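Acyl-coenzyme A oxidase 1 (Yarrowia lipolytica, PDB 5Y9D) catalyses the FAD-dependent oxidation of 2,3-saturated acyl-CoAs to (2E)-enoyl-CoAs, reducing oxygen to hydrogen peroxide, in peroxisomal fatty acid beta-oxidation. Local coordinates at residues P238-N241 and S246-V249; Q542-T547 and E555-Q560; S603-T608 and D623-L628. One frame throughout, in Å; residues are numbered along the deposited sequence.

Contact 1: residues P238-N241 and S246-V249; sequences PLRN and SLKV
Arg240 and Leu247 face each other as a non-hydrogen-bonded pair in a single antiparallel beta bridge, their CA atoms 4.3 Å apart, where the loop after strand 228-238 doubles back on itself. Two backbone bonds flank the pair and make this the tight side. Asn241 N donates to Ser246 O at 2.6 Å, and Lys248 N reaches Leu239 O at 3.0 Å. Between them, Arg240 CA approaches Ser246 O to 3.1 Å, a CA-H...O contact. Leu247 sends CD2 over one face of the Arg240 guanidinium, so an apolar methyl covers a flat cation whose N-H groups bond at its edge: NH1 to the carbonyls of Ser214 and Ala210, NH2 to Pro682 O of the second subunit.

The looser side belongs to Lys248. Its chain, bent at chi2 (-133°), turns back across the first segment, where CE lies 3.7 Å from Pro238 CB and 3.5 Å from Arg240 O; a long flexible residue can lie over backbone there while remaining partly exposed to solvent. Ser246 OG bonds to Asp244 OD1 within the turn. Leu239, suitably apolar and buried, packs on Cys165 and on Val251 of strand 251-255, and Leu247 rests on Ile253 of that same strand.

Contact 2: residues Q542-T547 and E555-Q560; sequences QELVKT and EELSQQ
A small apolar contact between Leu544 and Leu557 joins the end of helix 519-544 to the break between helices 550-556 and 558-581, in the C-terminal helical part of the oxidase. The two side chains reach toward each other tip to tip, Leu544 CD1 standing 3.7 Å from Leu557 CD1 and 3.9 Å from Leu557 CD2. One methyl thus nestles against both branches of its partner. Leu544 CG lies beside its own backbone N (chi1 -74°), which sends the isobutyl group out from the helix end. Leu557 has less regular torsions: chi2 of 16° leaves CD1 almost eclipsed with CA. Beyond this pair, Glu556 adds only its CB, 4.1 Å from Leu544 CD1.

Leu557 leaves helical geometry after one helix and holds the N-cap position of the next. A leucine suits this break because its side chain is buried, touching Lys540 and Tyr541 of helix 519-544 besides Leu544. The backbone at the break is linked by a weak bond from Ser558 N to Glu555 O, 3.2 Å long. No hydrogen bond or salt bridge spans the two segments, so the contact depends on shape and dispersion and imposes little directionality on the helices.

Contact 3: residues S603-T608 and D623-L628; sequences SIEEDT and DLINSL
Glu605 and Asn626 join helix 589-606 to helix 619-637, a helix-helix contact within the C-terminal all-helical part of the acyl-CoA oxidase. Neither side chain leaves its CA aimed straight at the other helix; later torsions bring the ends together. Glu605 has chi1 at -107°, away from a staggered position, and then runs extended beyond CG, which carries the carboxylate toward the second helix. Asn626 CG lies beside the backbone N, turning the amide toward that carboxylate. The two side chains cross obliquely with their planes 41° apart.

Long enough to reach the second helix and negatively charged, Glu605 suits this place, since OE2 also forms a salt bridge with Arg359; a cation and an amide N-H therefore share one oxygen and probably favour the ionised carboxylate. Asn626, a buried residue, supplies a neutral donor there, and its side chain packs on Gln560 of the second subunit.

Beside the polar pair, Ile625 points toward the first helix. Its CG2 lies 4.3 Å from Glu605 CG, so the aliphatic stem of the acid meets the CG2 methyl of a beta-branched residue, while Ile625 also packs on Leu601 and on Leu516 of helix 513-516. Ile604, whose end turns away, touches Phe526 of helix 519-544. At the helix end, Ser603 O accepts from both Glu606 N and Asp607 N. The bond across the helices, Asn626 ND2 to Glu605 OE2 at 2.9 Å, lies close to the amide plane but meets the oxygen 46° out of the carboxylate plane.

In the fold
Followed from the N terminus, the three contacts come in series; none nests in or crosses another. Contact 1 closes a turn of four residues between strands 228-238 and 251-255 of the middle domain. Contact 2 closes seven residues, most of them in helix 550-556, and brings the chain, at the start of helix 558-581, back to the end of helix 519-544. Contact 3 then closes a loop of 14 residues that includes helix 608-613, joining helix 589-606 to helix 619-637. Contacts 2 and 3 share the C-terminal helical region, their nearest atoms about 11 Å apart, whereas contacts 1 and 3 lie on opposite sides of the chain's centre. All three touch the second subunit.

Contact 1: residues P238-N241 and S246-V249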
loop_
_atom_site.group_PDB
_atom_site.type_symbol
_atom_site.label_atom_id
_atom_site.label_comp_id
_atom_site.label_asym_id
_atom_site.label_seq_id
_atom_site.Cartn_x
_atom_site.Cartn_y
_atom_site.Cartn_z
ATOM N N PRO A 238 -0.820 6.539 37.597
ATOM C CA PRO A 238 0.024 7.719 37.339
ATOM C C PRO A 238 1.339 7.281 36.765
ATOM O O PRO A 238 1.922 6.295 37.246
ATOM C CB PRO A 238 0.275 8.304 38.734
ATOM C CG PRO A 238 -0.793 7.724 39.602
ATOM C CD PRO A 238 -1.049 6.361 39.041
ATOM N N LEU A 239 1.797 7.992 35.746
ATOM C CA LEU A 239 3.068 7.655 35.122
ATOM C C LEU A 239 4.158 8.610 35.517
ATOM O O LEU A 239 5.268 8.197 35.683
ATOM C CB LEU A 239 2.952 7.682 33.613
ATOM C CG LEU A 239 2.007 6.704 32.956
ATOM C CD1 LEU A 239 2.019 7.038 31.454
ATOM C CD2 LEU A 239 2.358 5.232 33.252
ATOM N N ARG A 240 3.850 9.889 35.564
ATOM C CA ARG A 240 4.857 10.919 35.809
ATOM C C ARG A 240 4.488 11.845 36.982
ATOM O O ARG A 240 3.292 12.039 37.291
ATOM C CB ARG A 240 5.006 11.808 34.585
ATOM C CG ARG A 240 5.489 11.127 33.329
ATOM C CD ARG A 240 5.624 12.127 32.176
ATOM N NE ARG A 240 6.608 11.664 31.215
ATOM C CZ ARG A 240 6.370 10.766 30.271
ATOM N NH1 ARG A 240 5.158 10.238 30.117
ATOM N NH2 ARG A 240 7.356 10.398 29.444
ATOM N N ASN A 241 5.516 12.421 37.606
ATOM C CA ASN A 241 5.333 13.523 38.542
ATOM C C ASN A 241 4.996 14.741 37.683
ATOM O O ASN A 241 5.758 15.109 36.798
ATOM C CB ASN A 241 6.580 13.770 39.413
ATOM C CG ASN A 241 7.048 12.518 40.153
ATOM O OD1 ASN A 241 8.120 11.978 39.850
ATOM N ND2 ASN A 241 6.231 12.022 41.083
ATOM N N SER A 246 8.914 13.947 35.538
ATOM C CA SER A 246 9.739 12.777 35.800
ATOM C C SER A 246 8.864 11.547 36.093
ATOM O O SER A 246 7.765 11.691 36.588
ATOM C CB SER A 246 10.671 13.040 36.983
ATOM O OG SER A 246 9.984 12.982 38.212
ATOM N N LEU A 247 9.386 10.365 35.772
ATOM C CA LEU A 247 8.720 9.074 35.971
ATOM C C LEU A 247 8.554 8.773 37.453
ATOM O O LEU A 247 9.484 8.945 38.229
ATOM C CB LEU A 247 9.520 7.933 35.309
ATOM C CG LEU A 247 9.690 8.066 33.800
ATOM C CD1 LEU A 247 10.679 7.056 33.236
ATOM C CD2 LEU A 247 8.348 7.928 33.115
ATOM N N LYS A 248 7.365 8.334 37.834
ATOM C CA LYS A 248 7.157 7.810 39.163
ATOM C C LYS A 248 7.993 6.562 39.396
ATOM O O LYS A 248 8.457 5.887 38.453
ATOM C CB LYS A 248 5.694 7.497 39.391
ATOM C CG LYS A 248 4.831 8.741 39.250
ATOM C CD LYS A 248 3.838 8.898 40.394
ATOM C CE LYS A 248 3.097 10.215 40.223
ATOM N NZ LYS A 248 3.192 11.141 41.396
ATOM N N VAL A 249 8.191 6.272 40.671
ATOM C CA VAL A 249 8.971 5.115 41.097
ATOM C C VAL A 249 8.343 3.794 40.609
ATOM O O VAL A 249 7.121 3.585 40.732
ATOM C CB VAL A 249 9.176 5.109 42.624
ATOM C CG1 VAL A 249 7.871 4.762 43.352
ATOM C CG2 VAL A 249 10.295 4.136 43.007
#

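Contact 2: residues Q542-T547 and E555-Q560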
loop_
_atom_site.group_PDB
_atom_site.type_symbol
_atom_site.label_atom_id
_atom_site.label_comp_id
_atom_site.label_asym_id
_atom_site.label_seq_id
_atom_site.Cartn_x
_atom_site.Cartn_y
_atom_site.Cartn_z
ATOM N N GLN A 542 -22.070 -26.599 13.051
ATOM C CA GLN A 542 -22.917 -27.589 13.744
ATOM C C GLN A 542 -22.283 -28.994 13.754
ATOM O O GLN A 542 -22.162 -29.615 14.815
ATOM C CB GLN A 542 -24.272 -27.650 13.067
ATOM C CG GLN A 542 -25.100 -26.388 13.213
ATOM C CD GLN A 542 -26.148 -26.263 12.126
ATOM O OE1 GLN A 542 -25.848 -26.337 10.931
ATOM N NE2 GLN A 542 -27.388 -26.067 12.538
ATOM N N GLU A 543 -21.866 -29.462 12.572
ATOM C CA GLU A 543 -21.134 -30.723 12.420
ATOM C C GLU A 543 -19.879 -30.752 13.288
ATOM O O GLU A 543 -19.548 -31.781 13.851
ATOM C CB GLU A 543 -20.679 -30.951 10.973
ATOM C CG GLU A 543 -21.763 -31.060 9.910
ATOM C CD GLU A 543 -21.291 -30.473 8.575
ATOM O OE1 GLU A 543 -20.282 -30.978 8.018
ATOM O OE2 GLU A 543 -21.911 -29.487 8.091
ATOM N N LEU A 544 -19.169 -29.632 13.366
ATOM C CA LEU A 544 -17.917 -29.584 14.118
ATOM C C LEU A 544 -18.121 -29.600 15.621
ATOM O O LEU A 544 -17.396 -30.289 16.325
ATOM C CB LEU A 544 -17.084 -28.382 13.707
ATOM C CG LEU A 544 -16.442 -28.583 12.337
ATOM C CD1 LEU A 544 -15.935 -27.268 11.749
ATOM C CD2 LEU A 544 -15.320 -29.609 12.406
ATOM N N VAL A 545 -19.128 -28.892 16.115
ATOM C CA VAL A 545 -19.374 -28.827 17.560
ATOM C C VAL A 545 -19.731 -30.197 18.173
ATOM O O VAL A 545 -19.863 -30.329 19.392
ATOM C CB VAL A 545 -20.441 -27.745 17.885
ATOM C CG1 VAL A 545 -20.919 -27.792 19.339
ATOM C CG2 VAL A 545 -19.862 -26.365 17.607
ATOM N N LYS A 546 -19.868 -31.226 17.345
ATOM C CA LYS A 546 -20.112 -32.562 17.868
ATOM C C LYS A 546 -18.880 -33.178 18.517
ATOM O O LYS A 546 -19.021 -33.935 19.465
ATOM C CB LYS A 546 -20.685 -33.470 16.785
ATOM C CG LYS A 546 -22.093 -33.066 16.339
ATOM C CD LYS A 546 -23.046 -32.877 17.527
ATOM C CE LYS A 546 -24.482 -33.269 17.197
ATOM N NZ LYS A 546 -24.979 -32.649 15.936
ATOM N N THR A 547 -17.685 -32.839 18.040
ATOM C CA THR A 547 -16.457 -33.240 18.724
ATOM C C THR A 547 -15.742 -32.049 19.414
ATOM O O THR A 547 -15.287 -32.142 20.578
ATOM C CB THR A 547 -15.461 -33.983 17.790
ATOM O OG1 THR A 547 -14.134 -33.481 18.022
ATOM C CG2 THR A 547 -15.814 -33.843 16.291
ATOM N N GLU A 555 -12.019 -21.564 14.737
ATOM C CA GLU A 555 -10.666 -21.622 14.138
ATOM C C GLU A 555 -10.607 -22.561 12.908
ATOM O O GLU A 555 -9.950 -22.239 11.910
ATOM C CB GLU A 555 -9.601 -22.048 15.166
ATOM C CG GLU A 555 -8.158 -21.969 14.643
ATOM C CD GLU A 555 -7.198 -22.971 15.296
ATOM O OE1 GLU A 555 -7.187 -23.083 16.554
ATOM O OE2 GLU A 555 -6.431 -23.636 14.542
ATOM N N GLU A 556 -11.284 -23.707 12.957
ATOM C CA GLU A 556 -11.339 -24.568 11.763
ATOM C C GLU A 556 -11.998 -23.812 10.623
ATOM O O GLU A 556 -11.581 -23.943 9.470
ATOM C CB GLU A 556 -12.029 -25.934 12.013
ATOM C CG GLU A 556 -11.058 -27.117 12.137
ATOM C CD GLU A 556 -10.314 -27.453 10.840
ATOM O OE1 GLU A 556 -10.962 -27.700 9.793
ATOM O OE2 GLU A 556 -9.068 -27.495 10.854
ATOM N N LEU A 557 -12.980 -22.984 10.984
ATOM C CA LEU A 557 -13.793 -22.182 10.046
ATOM C C LEU A 557 -13.279 -20.751 9.790
ATOM O O LEU A 557 -13.956 -19.951 9.151
ATOM C CB LEU A 557 -15.270 -22.144 10.543
ATOM C CG LEU A 557 -16.260 -23.213 10.023
ATOM C CD1 LEU A 557 -15.569 -24.416 9.382
ATOM C CD2 LEU A 557 -17.207 -23.663 11.135
ATOM N N SER A 558 -12.023 -20.498 10.115
ATOM C CA SER A 558 -11.488 -19.156 10.008
ATOM C C SER A 558 -11.588 -18.593 8.599
ATOM O O SER A 558 -12.027 -17.475 8.427
ATOM C CB SER A 558 -10.015 -19.166 10.398
ATOM O OG SER A 558 -9.853 -19.022 11.780
ATOM N N GLN A 559 -11.228 -19.366 7.587
ATOM C CA GLN A 559 -11.326 -18.884 6.216
ATOM C C GLN A 559 -12.769 -18.609 5.832
ATOM O O GLN A 559 -13.057 -17.669 5.117
ATOM C CB GLN A 559 -10.684 -19.851 5.234
ATOM C CG GLN A 559 -10.875 -19.474 3.776
ATOM C CD GLN A 559 -9.967 -18.348 3.318
ATOM O OE1 GLN A 559 -9.314 -17.689 4.121
ATOM N NE2 GLN A 559 -9.927 -18.120 2.014
ATOM N N GLN A 560 -13.660 -19.472 6.289
ATOM C CA GLN A 560 -15.088 -19.315 6.067
ATOM C C GLN A 560 -15.660 -18.079 6.742
ATOM O O GLN A 560 -16.509 -17.413 6.190
ATOM C CB GLN A 560 -15.840 -20.565 6.520
ATOM C CG GLN A 560 -15.699 -21.751 5.589
ATOM C CD GLN A 560 -14.430 -22.542 5.828
ATOM O OE1 GLN A 560 -13.665 -22.251 6.734
ATOM N NE2 GLN A 560 -14.204 -23.547 5.007
#

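Contact 3: residues S603-T608 and D623-L628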
loop_
_atom_site.group_PDB
_atom_site.type_symbol
_atom_site.label_atom_id
_atom_site.label_comp_id
_atom_site.label_asym_id
_atom_site.label_seq_id
_atom_site.Cartn_x
_atom_site.Cartn_y
_atom_site.Cartn_z
ATOM N N SER A 603 -19.012 -4.560 -7.859
ATOM C CA SER A 603 -18.719 -5.500 -6.761
ATOM C C SER A 603 -18.960 -6.930 -7.213
ATOM O O SER A 603 -18.204 -7.825 -6.847
ATOM C CB SER A 603 -19.555 -5.226 -5.523
ATOM O OG SER A 603 -19.304 -3.943 -5.009
ATOM N N ILE A 604 -19.989 -7.150 -8.031
ATOM C CA ILE A 604 -20.129 -8.457 -8.678
ATOM C C ILE A 604 -18.807 -8.772 -9.380
ATOM O O ILE A 604 -18.282 -9.871 -9.277
ATOM C CB ILE A 604 -21.234 -8.517 -9.751
ATOM C CG1 ILE A 604 -22.599 -8.073 -9.233
ATOM C CG2 ILE A 604 -21.329 -9.925 -10.336
ATOM C CD1 ILE A 604 -23.155 -8.882 -8.101
ATOM N N GLU A 605 -18.277 -7.786 -10.090
ATOM C CA GLU A 605 -17.068 -7.962 -10.897
ATOM C C GLU A 605 -15.789 -8.392 -10.172
ATOM O O GLU A 605 -14.889 -8.918 -10.818
ATOM C CB GLU A 605 -16.747 -6.665 -11.630
ATOM C CG GLU A 605 -17.030 -6.685 -13.110
ATOM C CD GLU A 605 -16.525 -5.432 -13.796
ATOM O OE1 GLU A 605 -15.723 -4.663 -13.196
ATOM O OE2 GLU A 605 -16.931 -5.218 -14.951
ATOM N N GLU A 606 -15.656 -8.105 -8.880
ATOM C CA GLU A 606 -14.511 -8.602 -8.120
ATOM C C GLU A 606 -14.815 -10.029 -7.676
ATOM O O GLU A 606 -13.948 -10.892 -7.696
ATOM C CB GLU A 606 -14.234 -7.739 -6.884
ATOM C CG GLU A 606 -13.950 -6.250 -7.123
ATOM C CD GLU A 606 -13.512 -5.513 -5.837
ATOM O OE1 GLU A 606 -12.338 -5.070 -5.780
ATOM O OE2 GLU A 606 -14.324 -5.375 -4.874
ATOM N N ASP A 607 -16.068 -10.262 -7.285
ATOM C CA ASP A 607 -16.506 -11.524 -6.684
ATOM C C ASP A 607 -17.260 -12.401 -7.697
ATOM O O ASP A 607 -18.255 -13.034 -7.352
ATOM C CB ASP A 607 -17.442 -11.248 -5.493
ATOM C CG ASP A 607 -16.835 -10.309 -4.444
ATOM O OD1 ASP A 607 -16.867 -9.063 -4.636
ATOM O OD2 ASP A 607 -16.368 -10.814 -3.396
ATOM N N THR A 608 -16.796 -12.444 -8.944
ATOM C CA THR A 608 -17.503 -13.182 -10.002
ATOM C C THR A 608 -17.590 -14.681 -9.654
ATOM O O THR A 608 -18.643 -15.309 -9.815
ATOM C CB THR A 608 -16.847 -12.900 -11.380
ATOM O OG1 THR A 608 -17.441 -11.721 -11.943
ATOM C CG2 THR A 608 -17.023 -14.019 -12.356
ATOM N N ASP A 623 -20.203 -11.301 -19.315
ATOM C CA ASP A 623 -20.032 -10.429 -20.463
ATOM C C ASP A 623 -20.937 -9.201 -20.300
ATOM O O ASP A 623 -20.485 -8.064 -20.390
ATOM C CB ASP A 623 -20.382 -11.161 -21.757
ATOM C CG ASP A 623 -19.561 -12.412 -21.957
ATOM O OD1 ASP A 623 -18.423 -12.299 -22.482
ATOM O OD2 ASP A 623 -20.040 -13.504 -21.547
ATOM N N LEU A 624 -22.207 -9.436 -20.027
ATOM C CA LEU A 624 -23.139 -8.341 -19.900
ATOM C C LEU A 624 -22.804 -7.399 -18.730
ATOM O O LEU A 624 -23.013 -6.204 -18.849
ATOM C CB LEU A 624 -24.569 -8.868 -19.757
ATOM C CG LEU A 624 -25.619 -8.201 -20.658
ATOM C CD1 LEU A 624 -27.018 -8.619 -20.197
ATOM C CD2 LEU A 624 -25.489 -6.677 -20.693
ATOM N N ILE A 625 -22.285 -7.932 -17.613
ATOM C CA ILE A 625 -21.951 -7.110 -16.434
ATOM C C ILE A 625 -20.848 -6.140 -16.801
ATOM O O ILE A 625 -20.945 -4.969 -16.492
ATOM C CB ILE A 625 -21.439 -7.922 -15.210
ATOM C CG1 ILE A 625 -22.418 -9.019 -14.774
ATOM C CG2 ILE A 625 -21.183 -6.995 -14.025
ATOM C CD1 ILE A 625 -23.858 -8.595 -14.815
ATOM N N ASN A 626 -19.808 -6.650 -17.454
ATOM C CA ASN A 626 -18.697 -5.845 -17.925
ATOM C C ASN A 626 -19.111 -4.638 -18.767
ATOM O O ASN A 626 -18.598 -3.552 -18.550
ATOM C CB ASN A 626 -17.714 -6.702 -18.722
ATOM C CG ASN A 626 -17.084 -7.802 -17.888
ATOM O OD1 ASN A 626 -17.058 -8.963 -18.309
ATOM N ND2 ASN A 626 -16.584 -7.452 -16.689
ATOM N N SER A 627 -20.031 -4.838 -19.711
ATOM C CA SER A 627 -20.552 -3.762 -20.555
ATOM C C SER A 627 -21.302 -2.706 -19.753
ATOM O O SER A 627 -21.141 -1.499 -20.003
ATOM C CB SER A 627 -21.522 -4.316 -21.617
ATOM O OG SER A 627 -20.833 -4.812 -22.742
ATOM N N LEU A 628 -22.166 -3.166 -18.843
ATOM C CA LEU A 628 -22.915 -2.260 -17.976
ATOM C C LEU A 628 -21.992 -1.364 -17.107
ATOM O O LEU A 628 -22.231 -0.180 -16.970
ATOM C CB LEU A 628 -23.903 -3.048 -17.093
ATOM C CG LEU A 628 -25.085 -3.741 -17.790
ATOM C CD1 LEU A 628 -26.069 -4.279 -16.760
ATOM C CD2 LEU A 628 -25.819 -2.822 -18.762
#